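Local coordinates for protein hydrogenase maturation factor (Thermoanaerobacter tengcongensis, PDB 3VTH) that probably transfers the carbamoyl group of carbamoyl phosphate, at the cost of ATP, to the C-terminal cysteine of HypE during [NiFe]-hydrogenase maturation, at residues A[421-425]-A[446-450]; A[456-460]-A[471-475]; A[157-161]-A[359-363]. One frame throughout, in Å; residues are numbered along the deposited sequence.

Contact 1 of 3, residues A[421-425]-A[446-450]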
loop_
_atom_site.group_PDB
_atom_site.type_symbol
_atom_site.label_atom_id
_atom_site.label_comp_id
_atom_site.label_asym_id
_atom_site.label_seq_id
_atom_site.Cartn_x
_atom_site.Cartn_y
_atom_site.Cartn_z
ATOM N N ALA A 421 5.756 -12.609 -6.701
ATOM C CA ALA A 421 4.457 -12.556 -6.048
ATOM C C ALA A 421 3.862 -11.208 -6.465
ATOM O O ALA A 421 4.308 -10.156 -6.010
ATOM C CB ALA A 421 4.610 -12.646 -4.530
ATOM N N PHE A 422 2.932 -11.264 -7.408
ATOM C CA PHE A 422 2.223 -10.092 -7.881
ATOM C C PHE A 422 1.092 -9.809 -6.908
ATOM O O PHE A 422 -0.020 -10.329 -7.073
ATOM C CB PHE A 422 1.642 -10.352 -9.268
ATOM C CG PHE A 422 2.681 -10.428 -10.356
ATOM C CD1 PHE A 422 3.275 -9.263 -10.852
ATOM C CD2 PHE A 422 3.058 -11.658 -10.892
ATOM C CE1 PHE A 422 4.254 -9.328 -11.876
ATOM C CE2 PHE A 422 4.015 -11.737 -11.911
ATOM C CZ PHE A 422 4.615 -10.577 -12.406
ATOM N N ILE A 423 1.388 -9.036 -5.872
ATOM C CA ILE A 423 0.347 -8.605 -4.943
ATOM C C ILE A 423 -0.397 -7.399 -5.572
ATOM O O ILE A 423 0.222 -6.468 -6.125
ATOM C CB ILE A 423 0.922 -8.290 -3.527
ATOM C CG1 ILE A 423 -0.216 -7.986 -2.534
ATOM C CG2 ILE A 423 1.938 -7.138 -3.591
ATOM C CD1 ILE A 423 0.222 -7.908 -1.031
ATOM N N SER A 424 -1.720 -7.438 -5.535
ATOM C CA SER A 424 -2.507 -6.406 -6.198
ATOM C C SER A 424 -2.391 -5.110 -5.434
ATOM O O SER A 424 -2.061 -5.097 -4.235
ATOM C CB SER A 424 -3.978 -6.818 -6.265
ATOM O OG SER A 424 -4.640 -6.656 -5.010
ATOM N N HIS A 425 -2.674 -4.016 -6.123
ATOM C CA HIS A 425 -2.881 -2.758 -5.440
ATOM C C HIS A 425 -4.056 -2.889 -4.469
ATOM O O HIS A 425 -4.905 -3.762 -4.621
ATOM C CB HIS A 425 -3.135 -1.630 -6.441
ATOM C CG HIS A 425 -4.387 -1.785 -7.260
ATOM N ND1 HIS A 425 -4.455 -2.591 -8.380
ATOM C CD2 HIS A 425 -5.604 -1.194 -7.148
ATOM C CE1 HIS A 425 -5.665 -2.500 -8.912
ATOM N NE2 HIS A 425 -6.381 -1.661 -8.184
ATOM N N TYR A 446 -5.577 -8.816 -13.708
ATOM C CA TYR A 446 -4.225 -9.222 -13.320
ATOM C C TYR A 446 -3.875 -10.570 -13.960
ATOM O O TYR A 446 -2.752 -10.762 -14.424
ATOM C CB TYR A 446 -4.096 -9.280 -11.790
ATOM C CG TYR A 446 -3.659 -7.971 -11.131
ATOM C CD1 TYR A 446 -2.436 -7.885 -10.458
ATOM C CD2 TYR A 446 -4.475 -6.834 -11.169
ATOM C CE1 TYR A 446 -2.028 -6.703 -9.842
ATOM C CE2 TYR A 446 -4.087 -5.633 -10.545
ATOM C CZ TYR A 446 -2.862 -5.584 -9.879
ATOM O OH TYR A 446 -2.466 -4.416 -9.265
ATOM N N LYS A 447 -4.835 -11.497 -13.991
ATOM C CA LYS A 447 -4.629 -12.782 -14.689
ATOM C C LYS A 447 -4.306 -12.604 -16.166
ATOM O O LYS A 447 -3.444 -13.294 -16.705
ATOM C CB LYS A 447 -5.837 -13.715 -14.550
ATOM C CG LYS A 447 -6.038 -14.264 -13.122
ATOM C CD LYS A 447 -7.118 -15.358 -13.074
ATOM C CE LYS A 447 -8.466 -14.837 -13.472
ATOM N NZ LYS A 447 -9.493 -15.923 -13.423
ATOM N N LYS A 448 -5.008 -11.690 -16.818
ATOM C CA LYS A 448 -4.738 -11.388 -18.217
ATOM C C LYS A 448 -3.416 -10.644 -18.375
ATOM O O LYS A 448 -2.598 -10.985 -19.223
ATOM C CB LYS A 448 -5.869 -10.551 -18.813
ATOM C CG LYS A 448 -7.195 -11.278 -18.872
ATOM C CD LYS A 448 -8.205 -10.514 -19.737
ATOM C CE LYS A 448 -9.635 -10.885 -19.333
ATOM N NZ LYS A 448 -9.916 -12.337 -19.589
ATOM N N LEU A 449 -3.206 -9.618 -17.560
ATOM C CA LEU A 449 -2.024 -8.779 -17.719
ATOM C C LEU A 449 -0.724 -9.582 -17.509
ATOM O O LEU A 449 0.235 -9.447 -18.282
ATOM C CB LEU A 449 -2.085 -7.579 -16.775
ATOM C CG LEU A 449 -1.002 -6.506 -16.965
ATOM C CD1 LEU A 449 -0.929 -6.031 -18.421
ATOM C CD2 LEU A 449 -1.274 -5.352 -16.037
ATOM N N PHE A 450 -0.710 -10.417 -16.468
ATOM C CA PHE A 450 0.482 -11.192 -16.135
ATOM C C PHE A 450 0.459 -12.662 -16.580
ATOM O O PHE A 450 1.363 -13.428 -16.229
ATOM C CB PHE A 450 0.808 -11.044 -14.641
ATOM C CG PHE A 450 1.021 -9.618 -14.233
ATOM C CD1 PHE A 450 2.091 -8.885 -14.758
ATOM C CD2 PHE A 450 0.139 -8.989 -13.361
ATOM C CE1 PHE A 450 2.288 -7.551 -14.396
ATOM C CE2 PHE A 450 0.325 -7.655 -13.002
ATOM C CZ PHE A 450 1.401 -6.936 -13.519
#

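Contact 2 of 3, residues A[456-460]-A[471-475]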
loop_
_atom_site.group_PDB
_atom_site.type_symbol
_atom_site.label_atom_id
_atom_site.label_comp_id
_atom_site.label_asym_id
_atom_site.label_seq_id
_atom_site.Cartn_x
_atom_site.Cartn_y
_atom_site.Cartn_z
ATOM N N VAL A 456 -4.020 -23.364 -7.837
ATOM C CA VAL A 456 -4.456 -23.605 -6.470
ATOM C C VAL A 456 -4.863 -22.248 -5.903
ATOM O O VAL A 456 -4.254 -21.221 -6.246
ATOM C CB VAL A 456 -3.316 -24.247 -5.609
ATOM C CG1 VAL A 456 -3.678 -24.296 -4.143
ATOM C CG2 VAL A 456 -2.985 -25.684 -6.096
ATOM N N VAL A 457 -5.902 -22.233 -5.069
ATOM C CA VAL A 457 -6.346 -20.989 -4.435
ATOM C C VAL A 457 -6.145 -21.082 -2.920
ATOM O O VAL A 457 -6.502 -22.097 -2.301
ATOM C CB VAL A 457 -7.822 -20.647 -4.779
ATOM C CG1 VAL A 457 -8.776 -21.746 -4.283
ATOM C CG2 VAL A 457 -8.237 -19.305 -4.145
ATOM N N ALA A 458 -5.554 -20.036 -2.341
ATOM C CA ALA A 458 -5.338 -19.953 -0.910
ATOM C C ALA A 458 -6.285 -18.895 -0.344
ATOM O O ALA A 458 -6.523 -17.839 -0.969
ATOM C CB ALA A 458 -3.886 -19.594 -0.591
ATOM N N HIS A 459 -6.837 -19.192 0.827
ATOM C CA HIS A 459 -7.840 -18.313 1.424
ATOM C C HIS A 459 -7.788 -18.390 2.943
ATOM O O HIS A 459 -7.183 -19.317 3.513
ATOM C CB HIS A 459 -9.242 -18.684 0.905
ATOM C CG HIS A 459 -9.708 -20.045 1.325
ATOM N ND1 HIS A 459 -10.299 -20.292 2.551
ATOM C CD2 HIS A 459 -9.671 -21.231 0.678
ATOM C CE1 HIS A 459 -10.609 -21.576 2.633
ATOM N NE2 HIS A 459 -10.241 -22.165 1.506
ATOM N N ASP A 460 -8.422 -17.417 3.592
ATOM C CA ASP A 460 -8.508 -17.378 5.037
ATOM C C ASP A 460 -9.447 -18.464 5.555
ATOM O O ASP A 460 -10.427 -18.837 4.888
ATOM C CB ASP A 460 -9.039 -16.007 5.487
ATOM C CG ASP A 460 -8.632 -15.662 6.921
ATOM O OD1 ASP A 460 -7.639 -14.932 7.095
ATOM O OD2 ASP A 460 -9.316 -16.100 7.870
ATOM N N ALA A 471 -13.107 -17.829 -3.223
ATOM C CA ALA A 471 -12.179 -18.965 -3.320
ATOM C C ALA A 471 -12.917 -20.300 -3.463
ATOM O O ALA A 471 -12.584 -21.109 -4.328
ATOM C CB ALA A 471 -11.244 -19.009 -2.127
ATOM N N LYS A 472 -13.920 -20.507 -2.616
ATOM C CA LYS A 472 -14.712 -21.733 -2.630
ATOM C C LYS A 472 -15.532 -21.870 -3.897
ATOM O O LYS A 472 -15.832 -22.981 -4.312
ATOM C CB LYS A 472 -15.645 -21.806 -1.421
ATOM C CG LYS A 472 -14.972 -21.655 -0.067
ATOM C CD LYS A 472 -14.006 -22.798 0.231
ATOM C CE LYS A 472 -14.247 -23.377 1.630
ATOM N NZ LYS A 472 -14.391 -22.342 2.685
ATOM N N SER A 473 -15.883 -20.741 -4.517
ATOM C CA SER A 473 -16.628 -20.757 -5.777
ATOM C C SER A 473 -15.807 -21.286 -6.961
ATOM O O SER A 473 -16.372 -21.599 -8.009
ATOM C CB SER A 473 -17.154 -19.353 -6.118
ATOM O OG SER A 473 -16.225 -18.637 -6.935
ATOM N N LEU A 474 -14.482 -21.361 -6.821
ATOM C CA LEU A 474 -13.635 -21.746 -7.963
ATOM C C LEU A 474 -13.488 -23.276 -8.074
ATOM O O LEU A 474 -13.686 -24.002 -7.104
ATOM C CB LEU A 474 -12.264 -21.058 -7.905
ATOM C CG LEU A 474 -12.196 -19.522 -7.782
ATOM C CD1 LEU A 474 -10.773 -19.051 -7.463
ATOM C CD2 LEU A 474 -12.714 -18.849 -9.054
ATOM N N ASP A 475 -13.141 -23.753 -9.260
ATOM C CA ASP A 475 -12.978 -25.187 -9.490
ATOM C C ASP A 475 -11.497 -25.545 -9.351
ATOM O O ASP A 475 -10.872 -26.033 -10.286
ATOM C CB ASP A 475 -13.522 -25.530 -10.884
ATOM C CG ASP A 475 -13.486 -27.022 -11.194
ATOM O OD1 ASP A 475 -13.851 -27.832 -10.313
ATOM O OD2 ASP A 475 -13.118 -27.376 -12.347
#

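Contact 3 of 3, residues A[157-161]-A[359-363]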
loop_
_atom_site.group_PDB
_atom_site.type_symbol
_atom_site.label_atom_id
_atom_site.label_comp_id
_atom_site.label_asym_id
_atom_site.label_seq_id
_atom_site.Cartn_x
_atom_site.Cartn_y
_atom_site.Cartn_z
ATOM N N SER A 157 -3.677 3.550 -23.411
ATOM C CA SER A 157 -4.759 4.417 -23.885
ATOM C C SER A 157 -4.271 5.603 -24.736
ATOM O O SER A 157 -5.088 6.406 -25.205
ATOM C CB SER A 157 -5.705 4.842 -22.758
ATOM O OG SER A 157 -5.019 5.084 -21.575
ATOM N N MET A 158 -2.952 5.698 -24.951
ATOM C CA MET A 158 -2.409 6.625 -25.947
ATOM C C MET A 158 -2.635 6.130 -27.382
ATOM O O MET A 158 -2.302 6.825 -28.337
ATOM C CB MET A 158 -0.914 6.916 -25.706
ATOM C CG MET A 158 -0.628 7.814 -24.485
ATOM S SD MET A 158 -1.623 9.324 -24.373
ATOM C CE MET A 158 -0.839 10.310 -25.644
ATOM N N LYS A 159 -3.206 4.934 -27.523
ATOM C CA LYS A 159 -3.467 4.341 -28.833
ATOM C C LYS A 159 -4.481 5.129 -29.663
ATOM O O LYS A 159 -4.565 4.931 -30.868
ATOM C CB LYS A 159 -3.944 2.888 -28.704
ATOM C CG LYS A 159 -5.383 2.740 -28.189
ATOM C CD LYS A 159 -5.726 1.278 -27.909
ATOM C CE LYS A 159 -7.143 1.147 -27.355
ATOM N NZ LYS A 159 -7.513 -0.290 -27.201
ATOM N N VAL A 160 -5.265 5.994 -29.021
ATOM C CA VAL A 160 -6.210 6.841 -29.761
ATOM C C VAL A 160 -5.710 8.283 -29.893
ATOM O O VAL A 160 -6.460 9.178 -30.288
ATOM C CB VAL A 160 -7.648 6.788 -29.188
ATOM C CG1 VAL A 160 -8.227 5.387 -29.338
ATOM C CG2 VAL A 160 -7.693 7.269 -27.715
ATOM N N PHE A 161 -4.439 8.493 -29.557
ATOM C CA PHE A 161 -3.779 9.779 -29.744
ATOM C C PHE A 161 -2.570 9.645 -30.676
ATOM O O PHE A 161 -1.434 9.652 -30.209
ATOM C CB PHE A 161 -3.323 10.331 -28.394
ATOM C CG PHE A 161 -4.449 10.726 -27.483
ATOM C CD1 PHE A 161 -5.131 11.939 -27.677
ATOM C CD2 PHE A 161 -4.837 9.894 -26.430
ATOM C CE1 PHE A 161 -6.185 12.308 -26.841
ATOM C CE2 PHE A 161 -5.887 10.265 -25.581
ATOM C CZ PHE A 161 -6.556 11.475 -25.786
ATOM N N ASN A 359 -9.482 13.483 -21.448
ATOM C CA ASN A 359 -9.889 12.425 -22.361
ATOM C C ASN A 359 -8.850 11.321 -22.529
ATOM O O ASN A 359 -8.877 10.623 -23.521
ATOM C CB ASN A 359 -10.308 13.017 -23.725
ATOM C CG ASN A 359 -9.183 13.790 -24.394
ATOM O OD1 ASN A 359 -8.145 14.072 -23.780
ATOM N ND2 ASN A 359 -9.367 14.116 -25.657
ATOM N N ARG A 360 -7.939 11.148 -21.567
ATOM C CA ARG A 360 -7.047 9.978 -21.583
ATOM C C ARG A 360 -7.672 8.883 -20.721
ATOM O O ARG A 360 -7.776 9.035 -19.497
ATOM C CB ARG A 360 -5.625 10.320 -21.078
ATOM C CG ARG A 360 -4.624 9.127 -21.152
ATOM C CD ARG A 360 -3.198 9.486 -20.678
ATOM N NE ARG A 360 -3.192 10.035 -19.314
ATOM C CZ ARG A 360 -2.230 10.813 -18.819
ATOM N NH1 ARG A 360 -1.181 11.129 -19.561
ATOM N NH2 ARG A 360 -2.308 11.274 -17.575
ATOM N N ASP A 361 -8.092 7.788 -21.346
ATOM C CA ASP A 361 -8.700 6.669 -20.596
ATOM C C ASP A 361 -7.819 6.162 -19.466
ATOM O O ASP A 361 -6.605 6.021 -19.620
ATOM C CB ASP A 361 -9.033 5.495 -21.510
ATOM C CG ASP A 361 -10.217 5.775 -22.417
ATOM O OD1 ASP A 361 -10.563 4.864 -23.194
ATOM O OD2 ASP A 361 -10.811 6.890 -22.356
ATOM N N ILE A 362 -8.437 5.929 -18.312
ATOM C CA ILE A 362 -7.769 5.220 -17.224
ATOM C C ILE A 362 -8.210 3.778 -17.399
ATOM O O ILE A 362 -9.408 3.482 -17.343
ATOM C CB ILE A 362 -8.169 5.750 -15.825
ATOM C CG1 ILE A 362 -7.693 7.198 -15.649
ATOM C CG2 ILE A 362 -7.603 4.814 -14.687
ATOM C CD1 ILE A 362 -8.286 7.916 -14.395
ATOM N N VAL A 363 -7.247 2.898 -17.663
ATOM C CA VAL A 363 -7.536 1.489 -17.850
ATOM C C VAL A 363 -7.650 0.772 -16.511
ATOM O O VAL A 363 -8.578 -0.007 -16.292
ATOM C CB VAL A 363 -6.446 0.793 -18.731
ATOM C CG1 VAL A 363 -6.769 -0.682 -18.899
ATOM C CG2 VAL A 363 -6.361 1.515 -20.118
HETATM O O HOH W 1 -7.458 7.097 -24.157
#

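Contact 1 of 3, residues A[421-425]-A[446-450]
Phe422 and Phe450 lay their rings face to face, with centroids 4.1 Å apart and planes only 16° from parallel. The closest carbons are CE1 of Phe422 and CD1 of Phe450, 3.6 Å from each other. Flat, apolar phenylalanines suit this place, where strand and helix end meet in the interior and a broad surface must be matched on both sides. Phe422, the centre of an inverse gamma turn, turns its CG beside the backbone N (chi1 -71°), which carries the ring across to the helix end; the other face of the Phe450 ring rests on CG of its neighbour Leu449.

The second half of the contact is polar. Tyr446 OH meets ND1 of His425 at 2.8 Å in a nearly straight hydrogen bond (171°), lying in the plane of the imidazole at its edge. Ser424 puts its CB over one face of the tyrosine ring, 4.0 Å from CZ, a small group that lets the phenol reach past it.

Further out, His425 NE2 is bonded to the hydroxyl of Tyr438, so two tyrosines of helix 433-449 hold the imidazole by both nitrogens and fix its rotation. Phe413 meets the Tyr446 ring edge-to-face and gives its backbone N to Ser424 OG. Within the Kae1-like domain, helix 433-449 thereby packs by its last turn on the end of strand 420-423, beside strand 414-417, while Ala421 and Ile423 touch helix 737-749.

Contact 2 of 3, residues A[456-460]-A[471-475]
Strand 456-460 and helix 466-473 are the first two elements of a beta-alpha-beta unit completed by strand 478-481, and the contact is where the end of the helix lies on the strand. At its centre is Ala471, whose CB sits 3.6 Å from CG2 of Val457 and equally 3.6 Å from CB of His459. Val457 and His459 alternate along the strand with Ala458, so both send their side chains toward the helix; a methyl on the helix side lets the backbones come as near as 6.3 Å between the CA atoms of Val457 and Ala471. Val457 holds CG2 opposite its own backbone N, toward the helix, where CD1 of Leu474 joins it at 4.2 Å.

The His459 ring lies beside the Ala471 methyl, with CG and CD2 both 3.9 Å from CB of Ala471. Its orientation is set by a bond within the strand: ND1 donates to the backbone O of Asp460 at 2.8 Å, with the acceptor close to the imidazole plane and the donor well above the carbonyl plane. At the exposed margin Lys472 adds a minor contact, its chain passing roughly at right angles to the histidine. With an alanine here in place of His459 the CB contact would stay, but Asp460 O would probably lose this donor and a gap would open where the ring lies between Ala471 and Lys472.

Asp460 itself bonds through OD1 to ND1 of His483, an iron ligand, making it a second-shell residue of that site. The whole is a strand-helix pair within a parallel beta-alpha-beta crossover, here in a Kae1-like domain of the actin-ATPase clan.

Contact 3 of 3, residues A[157-161]-A[359-363]
Ser157 reaches across to the backbone of Asp361, donating its hydroxyl OG to the carbonyl O at 2.7 Å, with the donor tilted 28° from the carbonyl plane. Beside this bond the packing is close, the CB atoms of Ser157 and Asp361 lying 3.6 Å apart, while Val363 CG2 touches Ser157 OG more lightly. A serine fits because it is small enough for the two chains to approach and still supplies a donor. One water reinforces the link, giving a hydrogen to Ser157 O at 2.7 Å and accepting one from Asp361 N at 3.0 Å.

Also on the buried side, Met158 folds its flexible chain so that SD stands 4.0 Å from CD of Arg360, an arginine that meets it with its aliphatic part.

At the other flank the two segments touch without a hydrogen bond between them. Phe161, partly exposed, turns the edge of its ring to Asn359, whose backbone O lies near the ring plane, 3.4 Å from CZ. Asn359 is exposed, as is Asp361; its amide stands at 72° to that ring, with OD1 3.6 Å from CZ of Phe161 and hydrogen-bonded instead to the backbone N of Ser192.

Phe161 also lies close to Cys189, a ligand of the second zinc. Two connecting segments are thus joined by one side-chain-to-backbone hydrogen bond and one water bridge, consistent with a junction between the part of the chain beside the second Cys4 zinc site and the Telomere recombination (YrdC-like) domain.

In the fold
Along the chain the three contacts can be read in series: contact 3 closes before contact 1 opens, and contact 1 before contact 2. Contacts 1 and 2 belong together, with centres about 16 Å apart and all four segments in the Kae1-like range; helix 433-449 is followed in the chain by strand 456-460, and strands 420-423 and 456-460 share one six-stranded mixed sheet, so these contacts pack helices on the same sheet. Contact 3 instead joins segments 198 residues apart, its centre about 21 Å from that of contact 1 and about 35 Å from that of contact 2. Contacts 1 and 2 thus build the Kae1-like domain, while contact 3 lies toward the zinc sites, probably at a junction between domains.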